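Local coordinates for A rubisco-like protein (Burkholderia fungorum, PDB 3NWR), which is a RuBisCO-like protein, probably a lyase, that forms a dimer and whose substrate cannot be told from its family alone, at residues 137-140 and 144-147; 268-273 and 306-311. All coordinates share one frame; numbering follows the deposited sequence.

Interaction 1 of 2, residues 137-140 and 144-147; sequences SYRA and LPRH
One face of the Arg139 guanidinium is covered by a single methyl group, Leu144 CD2, which sits 3.5 Å above the plane and over its centre. Pro145 CD meets the group obliquely, 3.9 Å from Arg139 NH2. Nothing polar passes between the two segments, so the contact is apolar packing on a charged group. Leu144 CD2 is nearest Arg139 CZ and NE, both at 3.6 Å, with Arg139 NH2 and NH1 slightly farther at 3.9 and 4.0 Å. Arg139 arrives there because CG leaves the helix anti to the backbone N (chi1 -167°) and the chain then bends at chi2 (-90°), which carries the flat end out to the following loop. Its nitrogens bond to other partners: NE forms a salt bridge with Asp349, and NH1 a hydrogen bond with the carbonyl oxygen of Glu143. These bonds probably fix the rotation of the guanidinium that Leu144 covers. Leu144 itself is exposed, whereas Arg139 is buried. The loop before helix 148-156 thus lays Leu144 and Pro145 against the arginine carried by helix 136-139, in the connection from the antiparallel sheet (last strand 126-133) to the parallel-stranded barrel (first strand 163-165), as in the RuBisCO large-chain fold.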
loop_
_atom_site.group_PDB
_atom_site.type_symbol
_atom_site.label_atom_id
_atom_site.label_comp_id
_atom_site.label_asym_id
_atom_site.label_seq_id
_atom_site.Cartn_x
_atom_site.Cartn_y
_atom_site.Cartn_z
ATOM N N SER A 137 -16.278 18.569 -9.340
ATOM C CA SER A 137 -15.932 19.627 -8.396
ATOM C C SER A 137 -15.073 19.110 -7.244
ATOM O O SER A 137 -14.273 19.848 -6.674
ATOM C CB SER A 137 -17.195 20.311 -7.861
ATOM O OG SER A 137 -18.071 19.385 -7.231
ATOM N N TYR A 138 -15.248 17.840 -6.901
ATOM C CA TYR A 138 -14.414 17.216 -5.875
ATOM C C TYR A 138 -13.044 16.851 -6.455
ATOM O O TYR A 138 -12.002 17.136 -5.854
ATOM C CB TYR A 138 -15.118 15.977 -5.321
ATOM C CG TYR A 138 -14.437 15.301 -4.152
ATOM C CD1 TYR A 138 -14.186 15.984 -2.962
ATOM C CD2 TYR A 138 -14.084 13.953 -4.223
ATOM C CE1 TYR A 138 -13.580 15.344 -1.877
ATOM C CE2 TYR A 138 -13.474 13.311 -3.151
ATOM C CZ TYR A 138 -13.225 14.013 -1.986
ATOM O OH TYR A 138 -12.630 13.376 -0.913
ATOM N N ARG A 139 -13.042 16.228 -7.627
ATOM C CA ARG A 139 -11.787 15.876 -8.297
ATOM C C ARG A 139 -10.863 17.088 -8.441
ATOM O O ARG A 139 -9.641 16.987 -8.299
ATOM C CB ARG A 139 -12.087 15.263 -9.670
ATOM C CG ARG A 139 -10.904 14.577 -10.356
ATOM C CD ARG A 139 -10.097 15.539 -11.229
ATOM N NE ARG A 139 -8.895 14.889 -11.747
ATOM C CZ ARG A 139 -7.743 14.841 -11.086
ATOM N NH1 ARG A 139 -7.642 15.418 -9.889
ATOM N NH2 ARG A 139 -6.691 14.220 -11.610
ATOM N N ALA A 140 -11.464 18.239 -8.715
ATOM C CA ALA A 140 -10.723 19.480 -8.892
ATOM C C ALA A 140 -9.941 19.915 -7.652
ATOM O O ALA A 140 -9.033 20.735 -7.756
ATOM C CB ALA A 140 -11.683 20.605 -9.334
ATOM N N LEU A 144 -4.147 17.609 -10.717
ATOM C CA LEU A 144 -4.259 17.181 -12.106
ATOM C C LEU A 144 -2.893 16.762 -12.630
ATOM O O LEU A 144 -1.869 17.221 -12.131
ATOM C CB LEU A 144 -4.774 18.345 -12.955
ATOM C CG LEU A 144 -6.194 18.805 -12.641
ATOM C CD1 LEU A 144 -6.475 20.144 -13.321
ATOM C CD2 LEU A 144 -7.194 17.753 -13.083
ATOM N N PRO A 145 -2.876 15.908 -13.661
ATOM C CA PRO A 145 -1.595 15.625 -14.310
ATOM C C PRO A 145 -1.032 16.927 -14.881
ATOM O O PRO A 145 -1.761 17.688 -15.529
ATOM C CB PRO A 145 -1.960 14.663 -15.442
ATOM C CG PRO A 145 -3.441 14.723 -15.579
ATOM C CD PRO A 145 -4.017 15.247 -14.316
ATOM N N ARG A 146 0.241 17.193 -14.619
ATOM C CA ARG A 146 0.891 18.388 -15.139
ATOM C C ARG A 146 1.083 18.292 -16.657
ATOM O O ARG A 146 1.003 19.301 -17.374
ATOM C CB ARG A 146 2.244 18.558 -14.453
ATOM C CG ARG A 146 2.845 19.921 -14.604
ATOM C CD ARG A 146 4.175 20.012 -13.868
ATOM N NE ARG A 146 4.045 20.062 -12.412
ATOM C CZ ARG A 146 4.028 21.190 -11.705
ATOM N NH1 ARG A 146 4.112 22.357 -12.328
ATOM N NH2 ARG A 146 3.929 21.160 -10.376
ATOM N N HIS A 147 1.334 17.076 -17.138
ATOM C CA HIS A 147 1.701 16.838 -18.533
ATOM C C HIS A 147 0.798 15.850 -19.246
ATOM O O HIS A 147 0.404 16.075 -20.394
ATOM C CB HIS A 147 3.141 16.333 -18.612
ATOM C CG HIS A 147 4.142 17.342 -18.154
ATOM N ND1 HIS A 147 4.445 18.471 -18.888
ATOM C CD2 HIS A 147 4.877 17.417 -17.020
ATOM C CE1 HIS A 147 5.342 19.189 -18.232
ATOM N NE2 HIS A 147 5.618 18.573 -17.093
#

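Interaction 2 of 2, residues 268-273 and 306-311; sequences SAIQSL and TLWRLS
Ile270 of helix 267-276 packs against Trp308 and Ser311 in segment 306-311, on helix 301-309, a buried contact within the RuBisCO-type TIM barrel. The close part gathers around Ile270, whose two branches divide the work. CG1 meets the six-membered end of the indole near its plane, at the edge, with Ile270 CG1 3.7 Å from Trp308 CZ3; the two side chains run at about a right angle. CG2, anti to the backbone N, is directed instead at the serine, and Ile270 CG2 comes within 3.5 Å of Ser311 OG. The Gln271 side is looser, although the backbones are nearest here: Gln271 CA and Ser311 CA are 4.5 Å apart, and Gln271 CB stands equally far from Ser311 CB. Even so, all four touching residues are buried, with Leu107 and Asp239 of the second subunit beside Gln271. Ser311 O is buried by the contact without a hydrogen-bond partner. Two donors from Ser311 converge on the Trp308 carbonyl, Ser311 N at 3.0 Å from Trp308 O and the hydroxyl closer. Lying between its own backbone N and carbonyl carbon (chi1 72°), Ser311 OG is turned back to donate to Trp308 O over 2.7 Å, in the carbonyl plane and at a C=O...donor angle of 150°.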
loop_
_atom_site.group_PDB
_atom_site.type_symbol
_atom_site.label_atom_id
_atom_site.label_comp_id
_atom_site.label_asym_id
_atom_site.label_seq_id
_atom_site.Cartn_x
_atom_site.Cartn_y
_atom_site.Cartn_z
ATOM N N SER A 268 0.408 10.423 0.294
ATOM C CA SER A 268 0.852 11.632 0.991
ATOM C C SER A 268 2.132 12.195 0.391
ATOM O O SER A 268 2.265 13.414 0.195
ATOM C CB SER A 268 1.079 11.327 2.479
ATOM O OG SER A 268 -0.135 10.935 3.080
ATOM N N ALA A 269 3.086 11.317 0.112
ATOM C CA ALA A 269 4.358 11.743 -0.465
ATOM C C ALA A 269 4.197 12.183 -1.912
ATOM O O ALA A 269 4.744 13.214 -2.324
ATOM C CB ALA A 269 5.396 10.627 -0.378
ATOM N N ILE A 270 3.464 11.401 -2.697
ATOM C CA ILE A 270 3.376 11.715 -4.118
ATOM C C ILE A 270 2.623 13.015 -4.384
ATOM O O ILE A 270 3.034 13.801 -5.247
ATOM C CB ILE A 270 2.797 10.541 -4.932
ATOM C CG1 ILE A 270 3.703 9.305 -4.819
ATOM C CG2 ILE A 270 2.589 10.955 -6.390
ATOM C CD1 ILE A 270 5.147 9.496 -5.286
ATOM N N GLN A 271 1.543 13.265 -3.649
ATOM C CA GLN A 271 0.813 14.513 -3.848
ATOM C C GLN A 271 1.715 15.706 -3.529
ATOM O O GLN A 271 1.717 16.706 -4.255
ATOM C CB GLN A 271 -0.488 14.553 -3.037
ATOM C CG GLN A 271 -1.275 15.822 -3.313
ATOM C CD GLN A 271 -2.642 15.860 -2.670
ATOM O OE1 GLN A 271 -3.064 14.921 -1.989
ATOM N NE2 GLN A 271 -3.352 16.957 -2.893
ATOM N N SER A 272 2.512 15.594 -2.469
ATOM C CA SER A 272 3.424 16.678 -2.122
ATOM C C SER A 272 4.514 16.852 -3.185
ATOM O O SER A 272 4.819 17.974 -3.582
ATOM C CB SER A 272 4.037 16.454 -0.740
ATOM O OG SER A 272 3.059 16.675 0.264
ATOM N N LEU A 273 5.079 15.745 -3.657
ATOM C CA LEU A 273 6.106 15.793 -4.694
ATOM C C LEU A 273 5.546 16.442 -5.948
ATOM O O LEU A 273 6.220 17.233 -6.598
ATOM C CB LEU A 273 6.600 14.389 -5.024
ATOM C CG LEU A 273 7.557 14.257 -6.210
ATOM C CD1 LEU A 273 8.871 15.004 -5.926
ATOM C CD2 LEU A 273 7.812 12.785 -6.480
ATOM N N THR A 306 -8.067 5.606 -10.091
ATOM C CA THR A 306 -8.768 6.819 -9.670
ATOM C C THR A 306 -8.022 7.492 -8.517
ATOM O O THR A 306 -7.678 8.681 -8.595
ATOM C CB THR A 306 -10.214 6.528 -9.249
ATOM O OG1 THR A 306 -10.953 6.041 -10.376
ATOM C CG2 THR A 306 -10.874 7.795 -8.723
ATOM N N LEU A 307 -7.760 6.730 -7.454
ATOM C CA LEU A 307 -7.054 7.281 -6.304
ATOM C C LEU A 307 -5.689 7.818 -6.704
ATOM O O LEU A 307 -5.325 8.936 -6.338
ATOM C CB LEU A 307 -6.903 6.223 -5.221
ATOM C CG LEU A 307 -8.211 5.719 -4.625
ATOM C CD1 LEU A 307 -7.906 4.527 -3.737
ATOM C CD2 LEU A 307 -8.889 6.829 -3.835
ATOM N N TRP A 308 -4.931 7.036 -7.466
ATOM C CA TRP A 308 -3.604 7.500 -7.873
ATOM C C TRP A 308 -3.625 8.732 -8.775
ATOM O O TRP A 308 -2.771 9.599 -8.667
ATOM C CB TRP A 308 -2.741 6.345 -8.422
ATOM C CG TRP A 308 -2.157 5.634 -7.264
ATOM C CD1 TRP A 308 -2.514 4.406 -6.753
ATOM C CD2 TRP A 308 -1.182 6.169 -6.383
ATOM N NE1 TRP A 308 -1.776 4.143 -5.614
ATOM C CE2 TRP A 308 -0.950 5.214 -5.375
ATOM C CE3 TRP A 308 -0.457 7.367 -6.364
ATOM C CZ2 TRP A 308 -0.023 5.425 -4.349
ATOM C CZ3 TRP A 308 0.448 7.573 -5.351
ATOM C CH2 TRP A 308 0.658 6.610 -4.353
ATOM N N ARG A 309 -4.623 8.830 -9.647
ATOM C CA ARG A 309 -4.694 9.998 -10.511
ATOM C C ARG A 309 -4.959 11.282 -9.717
ATOM O O ARG A 309 -4.562 12.369 -10.141
ATOM C CB ARG A 309 -5.717 9.766 -11.617
ATOM C CG ARG A 309 -5.131 8.918 -12.737
ATOM C CD ARG A 309 -6.184 8.386 -13.695
ATOM N NE ARG A 309 -6.847 9.447 -14.445
ATOM C CZ ARG A 309 -7.756 9.211 -15.383
ATOM N NH1 ARG A 309 -8.324 10.222 -16.032
ATOM N NH2 ARG A 309 -8.094 7.952 -15.672
ATOM N N LEU A 310 -5.591 11.160 -8.554
ATOM C CA LEU A 310 -5.797 12.328 -7.692
ATOM C C LEU A 310 -4.484 12.908 -7.158
ATOM O O LEU A 310 -4.453 14.057 -6.703
ATOM C CB LEU A 310 -6.751 12.016 -6.530
ATOM C CG LEU A 310 -8.155 11.560 -6.946
ATOM C CD1 LEU A 310 -8.984 11.151 -5.726
ATOM C CD2 LEU A 310 -8.877 12.650 -7.739
ATOM N N SER A 311 -3.405 12.128 -7.198
ATOM C CA SER A 311 -2.100 12.649 -6.772
ATOM C C SER A 311 -1.375 13.391 -7.887
ATOM O O SER A 311 -0.333 14.009 -7.659
ATOM C CB SER A 311 -1.196 11.534 -6.243
ATOM O OG SER A 311 -0.734 10.718 -7.305
#

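Overall arrangement
The two contacts lie about 10 Å apart between centres, on the same side of the chain's centre, and they touch. Arg139 NH2 of interaction 1 is 3.2 Å from Arg309 O of interaction 2, a probable but weak hydrogen bond, and Arg139 NH1 packs 3.7 Å from Leu310 CD2. Asp349 ties them further, taking Arg139 on one carboxylate oxygen and Arg309 on the other. Helix 136-139 and the loop following it are thereby joined to barrel helix 301-309, which also packs on helix 267-276 at the subunit interface. A bound glycerol, probably from the crystallisation liquor, lies about 4 Å from the side chain of Pro145.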